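DTDP-4-dehydrorhamnose reductase (Bacillus anthracis, PDB 3SC6) catalyses the NADPH-dependent reduction of dTDP-4-dehydrorhamnose to dTDP-L-rhamnose, the last step in making this activated bacterial sugar. Local coordinates at residues D41-Q49 and I82-A93; G98-T106 and I198-Y207. All coordinates share one frame; numbering follows the deposited sequence.

Interaction 1 and interaction 2 lie in series along the chain, with centres about 18 Å apart, and are joined by helix 76-97 running on into strand 100-106. They meet directly: Ala87 CB of interaction 1 packs against Tyr103 CE1 of interaction 2 at 3.4 Å, and Val90 CG1 lies 3.9 Å from Leu101 CD1. Leu101 and Tyr103 thus face helix 76-97, whereas Val102 of the same strand points toward helix 191-202. Both contacts reach the NADP, at different parts of it. Interaction 1 binds the adenine, while segment 98-106 of interaction 2 reaches the nicotinamide, where Thr106 CB lies 3.5 Å from C5N of the cofactor.

Interaction 1: residues D41-Q49 and I82-A93; sequences DITNISQVQ and INAIGARNVAVA. With NAP (NADP nicotinamide-adenine-dinucleotide phosphate), chain G.
Ile42 comes to Gly86 with their CA atoms 5.0 Å apart, on the turn that leads into the helix beginning at Ile45. From there the helical segments 45-49 and 82-93 run roughly parallel, with axes 9.2 Å apart at closest and a crossing angle of -35°. Asn44 caps the first helix, its OD1 taking a weak bond from Gln47 N.

Gly86 has no side chain, and Ile42 uses the room. With CG1 anti to the backbone N (chi1 -168°), Ile42 lays CG1 and CD1 along the glycine backbone, and CG1 also meets Val90 CG2 at 3.9 Å. Its carbonyl is held from the helix: Asn89 ND2 donates to Ile42 O at 3.0 Å, in the carbonyl plane. The other end of that amide is fixed by Arg88, whose NE and NH1 both grip Asn89 OD1 with the oxygen in the guanidinium plane, which sets the amide's rotation. Farther along, Val48 CG1 packs on Ala93 CB at 3.9 Å and Gln49 NE2 rests on Val92 CG1.

On the cofactor side, Ile42 N donates to adenine N1A at 3.0 Å, nearly straight at 169°. Adenine N6A donates to Asp41 OD1, also at 3.0 Å. Thr43 N closes an Asx turn onto that same oxygen, and Thr43 OG1 joins it from the same face of the carboxylate. A backbone NH and an acidic side chain reading the N1/N6 edge of adenine, in the loop after strand 30-35, is the adenine pocket familiar from NADP-binding Rossmann folds of the short-chain dehydrogenase/reductase type.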
loop_
_atom_site.group_PDB
_atom_site.type_symbol
_atom_site.label_atom_id
_atom_site.label_comp_id
_atom_site.label_asym_id
_atom_site.label_seq_id
_atom_site.Cartn_x
_atom_site.Cartn_y
_atom_site.Cartn_z
ATOM N N ASP A 41 7.436 16.101 -8.667
ATOM C CA ASP A 41 8.349 15.719 -7.599
ATOM C C ASP A 41 7.720 16.110 -6.265
ATOM O O ASP A 41 7.585 17.287 -5.946
ATOM C CB ASP A 41 9.709 16.390 -7.785
ATOM C CG ASP A 41 10.710 15.981 -6.725
ATOM O OD1 ASP A 41 10.346 15.210 -5.816
ATOM O OD2 ASP A 41 11.870 16.430 -6.804
ATOM N N ILE A 42 7.343 15.096 -5.497
ATOM C CA ILE A 42 6.713 15.272 -4.194
ATOM C C ILE A 42 7.562 16.129 -3.245
ATOM O O ILE A 42 7.023 16.879 -2.433
ATOM C CB ILE A 42 6.489 13.891 -3.537
ATOM C CG1 ILE A 42 5.582 13.968 -2.324
ATOM C CG2 ILE A 42 7.810 13.247 -3.181
ATOM C CD1 ILE A 42 5.404 12.606 -1.661
ATOM N N THR A 43 8.885 16.030 -3.364
ATOM C CA THR A 43 9.799 16.792 -2.508
ATOM C C THR A 43 9.970 18.261 -2.909
ATOM O O THR A 43 10.663 19.009 -2.223
ATOM C CB THR A 43 11.191 16.140 -2.463
ATOM O OG1 THR A 43 11.770 16.140 -3.771
ATOM C CG2 THR A 43 11.094 14.714 -1.945
ATOM N N ASN A 44 9.359 18.665 -4.020
ATOM C CA ASN A 44 9.446 20.050 -4.497
ATOM C C ASN A 44 8.083 20.710 -4.289
ATOM O O ASN A 44 7.186 20.592 -5.123
ATOM C CB ASN A 44 9.860 20.079 -5.973
ATOM C CG ASN A 44 10.004 21.489 -6.519
ATOM O OD1 ASN A 44 9.720 22.472 -5.835
ATOM N ND2 ASN A 44 10.447 21.589 -7.761
ATOM N N ILE A 45 7.941 21.409 -3.166
ATOM C CA ILE A 45 6.688 22.074 -2.819
ATOM C C ILE A 45 6.246 23.105 -3.862
ATOM O O ILE A 45 5.062 23.193 -4.191
ATOM C CB ILE A 45 6.768 22.718 -1.409
ATOM C CG1 ILE A 45 5.374 23.137 -0.927
ATOM C CG2 ILE A 45 7.790 23.859 -1.386
ATOM C CD1 ILE A 45 5.356 23.723 0.477
ATOM N N SER A 46 7.186 23.878 -4.385
ATOM C CA SER A 46 6.844 24.878 -5.382
ATOM C C SER A 46 6.166 24.205 -6.573
ATOM O O SER A 46 5.210 24.739 -7.132
ATOM C CB SER A 46 8.091 25.636 -5.833
ATOM O OG SER A 46 9.046 24.754 -6.397
ATOM N N GLN A 47 6.656 23.026 -6.948
ATOM C CA GLN A 47 6.091 22.287 -8.072
ATOM C C GLN A 47 4.752 21.665 -7.690
ATOM O O GLN A 47 3.811 21.672 -8.487
ATOM C CB GLN A 47 7.042 21.178 -8.539
ATOM C CG GLN A 47 6.525 20.401 -9.757
ATOM C CD GLN A 47 7.460 19.279 -10.205
ATOM O OE1 GLN A 47 8.411 18.923 -9.507
ATOM N NE2 GLN A 47 7.170 18.699 -11.365
ATOM N N VAL A 48 4.673 21.123 -6.474
ATOM C CA VAL A 48 3.445 20.495 -5.997
ATOM C C VAL A 48 2.291 21.489 -6.063
ATOM O O VAL A 48 1.202 21.161 -6.542
ATOM C CB VAL A 48 3.588 19.964 -4.555
ATOM C CG1 VAL A 48 2.284 19.336 -4.092
ATOM C CG2 VAL A 48 4.706 18.950 -4.472
ATOM N N GLN A 49 2.530 22.704 -5.579
ATOM C CA GLN A 49 1.500 23.737 -5.599
ATOM C C GLN A 49 1.129 24.140 -7.030
ATOM O O GLN A 49 -0.049 24.251 -7.354
ATOM C CB GLN A 49 1.908 24.941 -4.736
ATOM C CG GLN A 49 1.974 24.606 -3.235
ATOM C CD GLN A 49 2.404 25.779 -2.357
ATOM O OE1 GLN A 49 3.082 26.703 -2.810
ATOM N NE2 GLN A 49 2.053 25.711 -1.075
ATOM N N ILE A 82 11.009 12.004 1.432
ATOM C CA ILE A 82 9.969 11.503 0.538
ATOM C C ILE A 82 8.655 11.190 1.235
ATOM O O ILE A 82 7.634 11.762 0.898
ATOM C CB ILE A 82 10.407 10.215 -0.204
ATOM C CG1 ILE A 82 11.647 10.466 -1.063
ATOM C CG2 ILE A 82 9.272 9.710 -1.099
ATOM C CD1 ILE A 82 11.436 11.498 -2.129
ATOM N N ASN A 83 8.693 10.280 2.206
ATOM C CA ASN A 83 7.495 9.869 2.942
ATOM C C ASN A 83 6.866 10.873 3.905
ATOM O O ASN A 83 5.635 10.955 3.990
ATOM C CB ASN A 83 7.761 8.553 3.683
ATOM C CG ASN A 83 8.004 7.381 2.740
ATOM O OD1 ASN A 83 7.774 7.481 1.538
ATOM N ND2 ASN A 83 8.429 6.255 3.294
ATOM N N ALA A 84 7.687 11.615 4.636
ATOM C CA ALA A 84 7.172 12.595 5.589
ATOM C C ALA A 84 6.961 13.967 4.946
ATOM O O ALA A 84 5.820 14.402 4.744
ATOM C CB ALA A 84 8.110 12.709 6.774
ATOM N N ILE A 85 8.068 14.643 4.630
ATOM C CA ILE A 85 8.018 15.965 4.014
ATOM C C ILE A 85 7.162 15.941 2.756
ATOM O O ILE A 85 6.410 16.873 2.488
ATOM C CB ILE A 85 9.439 16.506 3.688
ATOM C CG1 ILE A 85 10.284 16.590 4.966
ATOM C CG2 ILE A 85 9.366 17.876 3.031
ATOM C CD1 ILE A 85 9.674 17.454 6.040
ATOM N N GLY A 86 7.267 14.864 1.993
ATOM C CA GLY A 86 6.494 14.724 0.766
ATOM C C GLY A 86 4.996 14.740 1.016
ATOM O O GLY A 86 4.244 15.377 0.283
ATOM N N ALA A 87 4.559 14.032 2.052
ATOM C CA ALA A 87 3.141 13.978 2.394
ATOM C C ALA A 87 2.694 15.333 2.923
ATOM O O ALA A 87 1.546 15.741 2.744
ATOM C CB ALA A 87 2.890 12.892 3.438
ATOM N N ARG A 88 3.612 16.032 3.579
ATOM C CA ARG A 88 3.323 17.343 4.142
ATOM C C ARG A 88 3.065 18.352 3.005
ATOM O O ARG A 88 2.129 19.152 3.086
ATOM C CB ARG A 88 4.474 17.735 5.084
ATOM C CG ARG A 88 4.362 19.056 5.848
ATOM C CD ARG A 88 4.435 20.275 4.972
ATOM N NE ARG A 88 5.683 20.260 4.221
ATOM C CZ ARG A 88 6.848 20.720 4.674
ATOM N NH1 ARG A 88 7.923 20.653 3.899
ATOM N NH2 ARG A 88 6.948 21.234 5.896
ATOM N N ASN A 89 3.868 18.283 1.943
ATOM C CA ASN A 89 3.721 19.180 0.787
ATOM C C ASN A 89 2.407 18.926 0.048
ATOM O O ASN A 89 1.707 19.862 -0.342
ATOM C CB ASN A 89 4.883 18.995 -0.199
ATOM C CG ASN A 89 6.233 19.339 0.404
ATOM O OD1 ASN A 89 6.315 19.925 1.479
ATOM N ND2 ASN A 89 7.301 18.997 -0.308
ATOM N N VAL A 90 2.085 17.653 -0.162
ATOM C CA VAL A 90 0.848 17.286 -0.853
ATOM C C VAL A 90 -0.346 17.644 0.021
ATOM O O VAL A 90 -1.432 17.924 -0.485
ATOM C CB VAL A 90 0.820 15.789 -1.218
ATOM C CG1 VAL A 90 -0.526 15.395 -1.813
ATOM C CG2 VAL A 90 1.965 15.463 -2.178
ATOM N N ALA A 91 -0.133 17.642 1.337
ATOM C CA ALA A 91 -1.187 17.978 2.287
ATOM C C ALA A 91 -1.513 19.460 2.151
ATOM O O ALA A 91 -2.678 19.839 2.004
ATOM C CB ALA A 91 -0.753 17.651 3.695
ATOM N N VAL A 92 -0.476 20.293 2.197
ATOM C CA VAL A 92 -0.635 21.740 2.069
ATOM C C VAL A 92 -1.421 22.082 0.800
ATOM O O VAL A 92 -2.436 22.774 0.859
ATOM C CB VAL A 92 0.738 22.456 2.028
ATOM C CG1 VAL A 92 0.566 23.934 1.742
ATOM C CG2 VAL A 92 1.498 22.236 3.331
ATOM N N ALA A 93 -0.953 21.580 -0.340
ATOM C CA ALA A 93 -1.607 21.830 -1.625
ATOM C C ALA A 93 -3.064 21.364 -1.613
ATOM O O ALA A 93 -3.952 22.066 -2.101
ATOM C CB ALA A 93 -0.846 21.146 -2.744
HETATM P PA NAP G . 6.158 1.668 -5.540
HETATM O O1A NAP G . 7.563 1.904 -5.041
HETATM O O2A NAP G . 5.949 0.877 -6.813
HETATM O O5B NAP G . 5.413 3.085 -5.708
HETATM C C5B NAP G . 5.977 4.300 -5.224
HETATM C C4B NAP G . 6.209 5.240 -6.402
HETATM O O4B NAP G . 6.551 6.550 -5.922
HETATM C C3B NAP G . 7.353 4.768 -7.297
HETATM O O3B NAP G . 6.931 4.606 -8.654
HETATM C C2B NAP G . 8.388 5.866 -7.201
HETATM O O2B NAP G . 9.072 6.071 -8.436
HETATM C C1B NAP G . 7.557 7.074 -6.788
HETATM N N9A NAP G . 8.390 8.162 -6.208
HETATM C C8A NAP G . 9.582 8.049 -5.593
HETATM N N7A NAP G . 10.010 9.284 -5.245
HETATM C C5A NAP G . 9.082 10.167 -5.658
HETATM C C6A NAP G . 8.957 11.643 -5.590
HETATM N N6A NAP G . 9.922 12.393 -5.005
HETATM N N1A NAP G . 7.852 12.216 -6.120
HETATM C C2A NAP G . 6.896 11.462 -6.698
HETATM N N3A NAP G . 6.995 10.119 -6.772
HETATM C C4A NAP G . 8.068 9.457 -6.266
HETATM O O3 NAP G . 5.302 0.986 -4.352
HETATM P PN NAP G . 3.684 0.914 -4.357
HETATM O O1N NAP G . 3.280 -0.364 -3.659
HETATM O O2N NAP G . 3.148 1.238 -5.729
HETATM O O5D NAP G . 3.281 2.138 -3.401
HETATM C C5D NAP G . 1.933 2.304 -2.960
HETATM C C4D NAP G . 1.897 2.783 -1.510
HETATM O O4D NAP G . 1.557 1.694 -0.637
HETATM C C3D NAP G . 3.234 3.340 -1.030
HETATM O O3D NAP G . 3.059 4.660 -0.508
HETATM C C2D NAP G . 3.698 2.397 0.059
HETATM O O2D NAP G . 4.316 3.128 1.118
HETATM C C1D NAP G . 2.423 1.688 0.505
HETATM N N1N NAP G . 2.647 0.314 0.980
HETATM C C2N NAP G . 3.185 -0.605 0.159
HETATM C C3N NAP G . 3.399 -1.912 0.594
HETATM C C7N NAP G . 4.007 -2.917 -0.349
HETATM O O7N NAP G . 4.368 -2.545 -1.457
HETATM N N7N NAP G . 4.141 -4.188 0.024
HETATM C C4N NAP G . 3.043 -2.260 1.894
HETATM C C5N NAP G . 2.485 -1.298 2.719
HETATM C C6N NAP G . 2.293 -0.009 2.234
HETATM P P2B NAP G . 10.594 5.574 -8.625
HETATM O O1X NAP G . 10.822 5.739 -10.108
HETATM O O2X NAP G . 11.413 6.508 -7.765
HETATM O O3X NAP G . 10.586 4.144 -8.145
#

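Interaction 2: residues G98-T106 and I198-Y207; sequences GAKLVYIST and INKLIHTSLY. With NAP (NADP nicotinamide-adenine-dinucleotide phosphate), chain G.
Lys100 and Tyr207 cross at about a right angle: the lysine's CG sits at the edge of the ring, near its plane, and its CE passes 3.7 Å from Tyr207 OH. Beyond CG the lysine chain is fully extended, and this carries NZ past the tyrosine to Thr204 O, to which it donates at 2.8 Å. The ammonium arrives from above the carbonyl plane, 66° out of it. Thr204 and Ser205 have two modelled conformers, so the exact geometry of this bond is doubtful. Phe149 also meets the Tyr207 ring.

Deeper in, Val102 and Ile104 turn to helix 198-202, whose axis runs nearly antiparallel to the strand at 153°. Each branched pair crosses at about a right angle: Val102 CG2 meets Ile202 CG2 at 3.8 Å, and Ile104 CD1 meets Ile198 CD1 at 3.9 Å. Strand 100-106 lies between the parallel strands 59-62 and 148-157 of the Rossmann sheet, and helix 191-202 covers the face opposite helix 76-97, as in a three-layer alpha/beta/alpha sandwich.

Ile104 has a second neighbour. Its CG1 lies beside the backbone N (chi1 -58°), and from there the bend at chi2 brings CD1 to Ile198, while CG2, anti to that N, turns to the nicotinamide ribose and lies 3.5 Å from C4D of the NADP.

Just past Ile202, His203 ND1 donates to Asn199 O at 2.6 Å, while its NE2 is hydrogen-bonded to Glu29. A water gives a hydrogen bond to His203 O and accepts a weak one from Lys100 NZ.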
loop_
_atom_site.group_PDB
_atom_site.type_symbol
_atom_site.label_atom_id
_atom_site.label_comp_id
_atom_site.label_asym_id
_atom_site.label_seq_id
_atom_site.Cartn_x
_atom_site.Cartn_y
_atom_site.Cartn_z
ATOM N N GLY A 98 -8.792 22.366 -1.446
ATOM C CA GLY A 98 -9.912 21.722 -0.778
ATOM C C GLY A 98 -10.232 20.374 -1.390
ATOM O O GLY A 98 -11.397 20.005 -1.534
ATOM N N ALA A 99 -9.189 19.633 -1.745
ATOM C CA ALA A 99 -9.352 18.318 -2.343
ATOM C C ALA A 99 -9.323 17.239 -1.272
ATOM O O ALA A 99 -8.678 17.405 -0.240
ATOM C CB ALA A 99 -8.241 18.065 -3.347
ATOM N N LYS A 100 -10.041 16.144 -1.505
ATOM C CA LYS A 100 -10.057 15.044 -0.554
ATOM C C LYS A 100 -8.722 14.367 -0.793
ATOM O O LYS A 100 -8.352 14.130 -1.942
ATOM C CB LYS A 100 -11.208 14.077 -0.824
ATOM C CG LYS A 100 -12.587 14.706 -0.723
ATOM C CD LYS A 100 -13.689 13.689 -0.994
ATOM C CE LYS A 100 -15.062 14.321 -0.860
ATOM N NZ LYS A 100 -16.147 13.340 -1.115
ATOM N N LEU A 101 -7.994 14.064 0.277
ATOM C CA LEU A 101 -6.681 13.423 0.153
ATOM C C LEU A 101 -6.636 11.974 0.635
ATOM O O LEU A 101 -7.040 11.666 1.756
ATOM C CB LEU A 101 -5.644 14.242 0.931
ATOM C CG LEU A 101 -4.205 13.726 0.943
ATOM C CD1 LEU A 101 -3.682 13.569 -0.475
ATOM C CD2 LEU A 101 -3.311 14.664 1.759
ATOM N N VAL A 102 -6.142 11.084 -0.221
ATOM C CA VAL A 102 -6.032 9.673 0.135
ATOM C C VAL A 102 -4.555 9.384 0.320
ATOM O O VAL A 102 -3.786 9.432 -0.638
ATOM C CB VAL A 102 -6.622 8.737 -0.932
ATOM C CG1 VAL A 102 -6.416 7.299 -0.527
ATOM C CG2 VAL A 102 -8.089 9.022 -1.128
ATOM N N TYR A 103 -4.159 9.118 1.562
ATOM C CA TYR A 103 -2.774 8.827 1.876
ATOM C C TYR A 103 -2.616 7.344 2.177
ATOM O O TYR A 103 -3.124 6.847 3.184
ATOM C CB TYR A 103 -2.294 9.674 3.054
ATOM C CG TYR A 103 -0.858 9.412 3.428
ATOM C CD1 TYR A 103 0.181 10.061 2.770
ATOM C CD2 TYR A 103 -0.536 8.535 4.451
ATOM C CE1 TYR A 103 1.503 9.824 3.103
ATOM C CE2 TYR A 103 0.786 8.298 4.800
ATOM C CZ TYR A 103 1.797 8.946 4.120
ATOM O OH TYR A 103 3.107 8.717 4.465
ATOM N N ILE A 104 -1.909 6.645 1.290
ATOM C CA ILE A 104 -1.677 5.216 1.438
ATOM C C ILE A 104 -0.556 4.996 2.435
ATOM O O ILE A 104 0.542 5.523 2.268
ATOM C CB ILE A 104 -1.316 4.560 0.098
ATOM C CG1 ILE A 104 -2.432 4.787 -0.926
ATOM C CG2 ILE A 104 -1.094 3.074 0.283
ATOM C CD1 ILE A 104 -3.775 4.208 -0.514
ATOM N N SER A 105 -0.842 4.223 3.477
ATOM C CA SER A 105 0.144 3.941 4.507
ATOM C C SER A 105 0.399 2.443 4.647
ATOM O O SER A 105 -0.121 1.640 3.869
ATOM C CB SER A 105 -0.279 4.559 5.837
ATOM O OG SER A 105 0.699 4.325 6.836
ATOM N N THR A 106 1.175 2.077 5.666
ATOM C CA THR A 106 1.543 0.686 5.913
ATOM C C THR A 106 1.316 0.148 7.327
ATOM O O THR A 106 1.006 0.888 8.255
ATOM C CB THR A 106 3.049 0.544 5.649
ATOM O OG1 THR A 106 3.454 -0.810 5.856
ATOM C CG2 THR A 106 3.836 1.468 6.580
ATOM N N ILE A 198 -10.675 1.970 -2.361
ATOM C CA ILE A 198 -10.279 3.378 -2.460
ATOM C C ILE A 198 -11.363 4.128 -3.216
ATOM O O ILE A 198 -11.810 5.200 -2.809
ATOM C CB ILE A 198 -8.942 3.551 -3.222
ATOM C CG1 ILE A 198 -7.798 2.881 -2.457
ATOM C CG2 ILE A 198 -8.618 5.019 -3.396
ATOM C CD1 ILE A 198 -6.454 2.986 -3.138
ATOM N N ASN A 199 -11.787 3.531 -4.318
ATOM C CA ASN A 199 -12.818 4.089 -5.173
ATOM C C ASN A 199 -14.098 4.363 -4.360
ATOM O O ASN A 199 -14.732 5.404 -4.516
ATOM C CB ASN A 199 -13.114 3.092 -6.309
ATOM C CG ASN A 199 -14.083 3.629 -7.331
ATOM O OD1 ASN A 199 -14.263 4.835 -7.463
ATOM N ND2 ASN A 199 -14.664 2.734 -8.113
ATOM N N LYS A 200 -14.460 3.430 -3.482
ATOM C CA LYS A 200 -15.661 3.576 -2.653
ATOM C C LYS A 200 -15.519 4.717 -1.644
ATOM O O LYS A 200 -16.468 5.467 -1.415
ATOM C CB LYS A 200 -16.005 2.240 -1.975
ATOM C CG LYS A 200 -16.312 1.120 -2.996
ATOM C CD LYS A 200 -16.555 -0.264 -2.370
ATOM C CE LYS A 200 -17.751 -0.303 -1.437
ATOM N NZ LYS A 200 -19.033 0.043 -2.126
ATOM N N LEU A 201 -14.330 4.863 -1.063
ATOM C CA LEU A 201 -14.079 5.931 -0.086
ATOM C C LEU A 201 -14.084 7.339 -0.686
ATOM O O LEU A 201 -14.584 8.272 -0.060
ATOM C CB LEU A 201 -12.745 5.713 0.637
ATOM C CG LEU A 201 -12.591 4.488 1.542
ATOM C CD1 LEU A 201 -11.152 4.353 2.023
ATOM C CD2 LEU A 201 -13.565 4.561 2.721
ATOM N N ILE A 202 -13.534 7.497 -1.890
ATOM C CA ILE A 202 -13.494 8.825 -2.523
ATOM C C ILE A 202 -14.879 9.400 -2.875
ATOM O O ILE A 202 -15.018 10.616 -3.002
ATOM C CB ILE A 202 -12.489 8.899 -3.710
ATOM C CG1 ILE A 202 -12.969 8.102 -4.918
ATOM C CG2 ILE A 202 -11.117 8.386 -3.276
ATOM C CD1 ILE A 202 -11.993 8.140 -6.075
ATOM N N HIS A 203 -15.896 8.546 -3.036
ATOM C CA HIS A 203 -17.262 9.031 -3.346
ATOM C C HIS A 203 -17.992 9.536 -2.103
ATOM O O HIS A 203 -19.107 10.034 -2.203
ATOM C CB HIS A 203 -18.134 7.952 -4.000
ATOM C CG HIS A 203 -17.722 7.587 -5.389
ATOM N ND1 HIS A 203 -16.771 6.629 -5.665
ATOM C CD2 HIS A 203 -18.169 8.029 -6.588
ATOM C CE1 HIS A 203 -16.634 6.514 -6.974
ATOM N NE2 HIS A 203 -17.473 7.350 -7.557
ATOM N N THR A 204 -17.366 9.404 -0.940
ATOM C CA THR A 204 -17.968 9.848 0.309
ATOM C C THR A 204 -17.035 10.803 1.034
ATOM O O THR A 204 -15.962 11.137 0.534
ATOM C CB THR A 204 -18.236 8.660 1.244
ATOM O OG1 THR A 204 -16.994 8.033 1.598
ATOM C CG2 THR A 204 -19.149 7.650 0.575
ATOM N N SER A 205 -17.458 11.245 2.214
ATOM C CA SER A 205 -16.663 12.158 3.028
ATOM C C SER A 205 -16.472 11.576 4.427
ATOM O O SER A 205 -16.324 12.309 5.401
ATOM C CB SER A 205 -17.322 13.534 3.100
ATOM O OG SER A 205 -18.619 13.448 3.654
ATOM N N LEU A 206 -16.477 10.246 4.508
ATOM C CA LEU A 206 -16.301 9.524 5.767
ATOM C C LEU A 206 -14.799 9.531 6.026
ATOM O O LEU A 206 -14.159 8.484 6.025
ATOM C CB LEU A 206 -16.784 8.078 5.588
ATOM C CG LEU A 206 -18.226 7.869 5.093
ATOM C CD1 LEU A 206 -18.506 6.409 4.820
ATOM C CD2 LEU A 206 -19.251 8.440 6.056
ATOM N N TYR A 207 -14.245 10.711 6.277
ATOM C CA TYR A 207 -12.807 10.845 6.501
ATOM C C TYR A 207 -12.320 10.102 7.736
ATOM O O TYR A 207 -13.084 9.823 8.645
ATOM C CB TYR A 207 -12.414 12.318 6.622
ATOM C CG TYR A 207 -12.973 13.194 5.520
ATOM C CD1 TYR A 207 -12.543 13.067 4.212
ATOM C CD2 TYR A 207 -13.843 14.228 5.821
ATOM C CE1 TYR A 207 -13.047 13.881 3.216
ATOM C CE2 TYR A 207 -14.333 15.057 4.838
ATOM C CZ TYR A 207 -13.936 14.879 3.538
ATOM O OH TYR A 207 -14.426 15.709 2.558
HETATM P PA NAP G . 6.158 1.668 -5.540
HETATM O O1A NAP G . 7.563 1.904 -5.041
HETATM O O2A NAP G . 5.949 0.877 -6.813
HETATM O O5B NAP G . 5.413 3.085 -5.708
HETATM C C5B NAP G . 5.977 4.300 -5.224
HETATM C C4B NAP G . 6.209 5.240 -6.402
HETATM O O4B NAP G . 6.551 6.550 -5.922
HETATM C C3B NAP G . 7.353 4.768 -7.297
HETATM O O3B NAP G . 6.931 4.606 -8.654
HETATM C C2B NAP G . 8.388 5.866 -7.201
HETATM O O2B NAP G . 9.072 6.071 -8.436
HETATM C C1B NAP G . 7.557 7.074 -6.788
HETATM N N9A NAP G . 8.390 8.162 -6.208
HETATM C C8A NAP G . 9.582 8.049 -5.593
HETATM N N7A NAP G . 10.010 9.284 -5.245
HETATM C C5A NAP G . 9.082 10.167 -5.658
HETATM C C6A NAP G . 8.957 11.643 -5.590
HETATM N N6A NAP G . 9.922 12.393 -5.005
HETATM N N1A NAP G . 7.852 12.216 -6.120
HETATM C C2A NAP G . 6.896 11.462 -6.698
HETATM N N3A NAP G . 6.995 10.119 -6.772
HETATM C C4A NAP G . 8.068 9.457 -6.266
HETATM O O3 NAP G . 5.302 0.986 -4.352
HETATM P PN NAP G . 3.684 0.914 -4.357
HETATM O O1N NAP G . 3.280 -0.364 -3.659
HETATM O O2N NAP G . 3.148 1.238 -5.729
HETATM O O5D NAP G . 3.281 2.138 -3.401
HETATM C C5D NAP G . 1.933 2.304 -2.960
HETATM C C4D NAP G . 1.897 2.783 -1.510
HETATM O O4D NAP G . 1.557 1.694 -0.637
HETATM C C3D NAP G . 3.234 3.340 -1.030
HETATM O O3D NAP G . 3.059 4.660 -0.508
HETATM C C2D NAP G . 3.698 2.397 0.059
HETATM O O2D NAP G . 4.316 3.128 1.118
HETATM C C1D NAP G . 2.423 1.688 0.505
HETATM N N1N NAP G . 2.647 0.314 0.980
HETATM C C2N NAP G . 3.185 -0.605 0.159
HETATM C C3N NAP G . 3.399 -1.912 0.594
HETATM C C7N NAP G . 4.007 -2.917 -0.349
HETATM O O7N NAP G . 4.368 -2.545 -1.457
HETATM N N7N NAP G . 4.141 -4.188 0.024
HETATM C C4N NAP G . 3.043 -2.260 1.894
HETATM C C5N NAP G . 2.485 -1.298 2.719
HETATM C C6N NAP G . 2.293 -0.009 2.234
HETATM P P2B NAP G . 10.594 5.574 -8.625
HETATM O O1X NAP G . 10.822 5.739 -10.108
HETATM O O2X NAP G . 11.413 6.508 -7.765
HETATM O O3X NAP G . 10.586 4.144 -8.145
HETATM O O HOH W 1 -18.928 12.492 -2.329
#